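Local structure of F5/8 type C domain protein (Bacteroides ovatus, 4ZRX) at residues 310-313 against 314-318. The protein is a putative alpha-L-fucosidase, probably hydrolysing terminal alpha-L-fucosyl linkages, that joins a TIM-barrel-type domain to an F5/8 type C domain likely to bind sugars. Sequence-based numbering, arbitrary orientation.
Sequences HLSD and IYFQS
Ile314 N donates to His310 O at 2.8 Å, the first of four successive i to i+4 bonds that run through the C-terminal turns of helix 308-316 and on to Gln317, just past its end. The bonds given by Ile314, Tyr315 and Phe316 are nearly straight, but the N-H...O angle falls to 139° at Gln317, which is also where phi and psi leave helical values. Beyond it, Ser318 OG donates back to Ile314 O at 2.7 Å, approaching from above the carbonyl plane.

Among the side chains, Ile314 CD1 lies obliquely against the His310 ring, 3.6 Å from CD2. CG1 stands beside the backbone N (chi1 -72°), and the chain then runs extended to carry CD1 to the ring. Two residues further along, on another side of the helix, Ser312 OG sits 3.4 Å from Phe316 CE2, while Phe316 CD2 comes to 3.1 Å from Ser312 O, the carbonyl that accepts the Phe316 amide. Replacing Phe316 with an alanine would probably open a gap beside Ser312 OG and lose the ring's contact with Arg430. Asp313 adds charge to the turn, its carboxylate bridging Lys309 and Arg430 of strand 427-431.

The helix links strands 279-290 and 324-328 in a beta-alpha-beta crossover of the TIM-barrel-type domain. Its chemistry implies a division of labour: main-chain bonds hold the turns, the Ser318 hydroxyl hydrogen-bonds to the Ile314 carbonyl, and Asp313 and Phe316 both meet Arg430, linking this helix to the antiparallel sheet beside it.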
loop_
_atom_site.group_PDB
_atom_site.type_symbol
_atom_site.label_atom_id
_atom_site.label_comp_id
_atom_site.label_asym_id
_atom_site.label_seq_id
_atom_site.Cartn_x
_atom_site.Cartn_y
_atom_site.Cartn_z
ATOM N N HIS A 310 -9.157 -4.929 -2.332
ATOM C CA HIS A 310 -7.996 -4.578 -1.525
ATOM C C HIS A 310 -7.237 -3.407 -2.123
ATOM O O HIS A 310 -6.800 -2.476 -1.407
ATOM C CB HIS A 310 -7.105 -5.815 -1.424
ATOM C CG HIS A 310 -5.999 -5.714 -0.435
ATOM N ND1 HIS A 310 -5.153 -6.788 -0.198
ATOM C CD2 HIS A 310 -5.643 -4.761 0.451
ATOM C CE1 HIS A 310 -4.289 -6.463 0.749
ATOM N NE2 HIS A 310 -4.544 -5.233 1.138
ATOM N N LEU A 311 -7.047 -3.397 -3.451
ATOM C CA LEU A 311 -6.352 -2.279 -4.081
ATOM C C LEU A 311 -7.127 -0.966 -3.930
ATOM O O LEU A 311 -6.555 0.089 -3.631
ATOM C CB LEU A 311 -6.092 -2.563 -5.572
ATOM C CG LEU A 311 -5.078 -3.693 -5.787
ATOM C CD1 LEU A 311 -4.987 -3.930 -7.286
ATOM C CD2 LEU A 311 -3.690 -3.295 -5.326
ATOM N N SER A 312 -8.450 -1.053 -4.070
ATOM C CA SER A 312 -9.293 0.108 -3.818
ATOM C C SER A 312 -9.166 0.603 -2.393
ATOM O O SER A 312 -8.979 1.831 -2.140
ATOM C CB SER A 312 -10.765 -0.249 -4.124
ATOM O OG SER A 312 -11.610 0.816 -3.731
ATOM N N ASP A 313 -9.182 -0.314 -1.444
ATOM C CA ASP A 313 -9.020 0.060 -0.037
ATOM C C ASP A 313 -7.671 0.689 0.190
ATOM O O ASP A 313 -7.559 1.695 0.926
ATOM C CB ASP A 313 -9.262 -1.079 0.930
ATOM C CG ASP A 313 -10.742 -1.548 0.961
ATOM O OD1 ASP A 313 -11.700 -0.787 0.639
ATOM O OD2 ASP A 313 -10.911 -2.728 1.323
ATOM N N ILE A 314 -6.636 0.099 -0.398
ATOM C CA ILE A 314 -5.310 0.749 -0.327
ATOM C C ILE A 314 -5.351 2.158 -0.872
ATOM O O ILE A 314 -4.801 3.065 -0.244
ATOM C CB ILE A 314 -4.217 -0.126 -1.030
ATOM C CG1 ILE A 314 -3.922 -1.355 -0.157
ATOM C CG2 ILE A 314 -2.928 0.646 -1.253
ATOM C CD1 ILE A 314 -3.193 -2.457 -0.858
ATOM N N TYR A 315 -5.923 2.385 -2.037
ATOM C CA TYR A 315 -6.035 3.704 -2.626
ATOM C C TYR A 315 -6.684 4.698 -1.674
ATOM O O TYR A 315 -6.153 5.780 -1.393
ATOM C CB TYR A 315 -6.768 3.568 -3.974
ATOM C CG TYR A 315 -6.875 4.853 -4.714
ATOM C CD1 TYR A 315 -5.817 5.356 -5.489
ATOM C CD2 TYR A 315 -8.014 5.617 -4.594
ATOM C CE1 TYR A 315 -5.903 6.568 -6.157
ATOM C CE2 TYR A 315 -8.130 6.819 -5.317
ATOM C CZ TYR A 315 -7.058 7.293 -6.057
ATOM O OH TYR A 315 -7.148 8.490 -6.750
ATOM N N PHE A 316 -7.805 4.306 -1.115
ATOM C CA PHE A 316 -8.494 5.178 -0.153
ATOM C C PHE A 316 -7.733 5.428 1.126
ATOM O O PHE A 316 -7.925 6.458 1.724
ATOM C CB PHE A 316 -9.931 4.690 0.088
ATOM C CG PHE A 316 -10.831 4.910 -1.113
ATOM C CD1 PHE A 316 -11.211 6.193 -1.457
ATOM C CD2 PHE A 316 -11.324 3.860 -1.841
ATOM C CE1 PHE A 316 -11.985 6.429 -2.549
ATOM C CE2 PHE A 316 -12.111 4.077 -2.929
ATOM C CZ PHE A 316 -12.466 5.343 -3.283
ATOM N N GLN A 317 -6.860 4.507 1.522
ATOM C CA GLN A 317 -6.052 4.660 2.685
ATOM C C GLN A 317 -4.630 5.171 2.406
ATOM O O GLN A 317 -3.767 5.113 3.281
ATOM C CB GLN A 317 -5.958 3.327 3.424
ATOM C CG GLN A 317 -7.324 2.799 3.981
ATOM C CD GLN A 317 -7.127 1.324 4.408
ATOM O OE1 GLN A 317 -6.989 0.439 3.573
ATOM N NE2 GLN A 317 -6.930 1.122 5.605
ATOM N N SER A 318 -4.408 5.620 1.187
ATOM C CA SER A 318 -3.161 6.218 0.781
ATOM C C SER A 318 -3.429 7.564 0.150
ATOM O O SER A 318 -3.291 8.588 0.824
ATOM C CB SER A 318 -2.340 5.296 -0.117
ATOM O OG SER A 318 -3.070 4.814 -1.228
#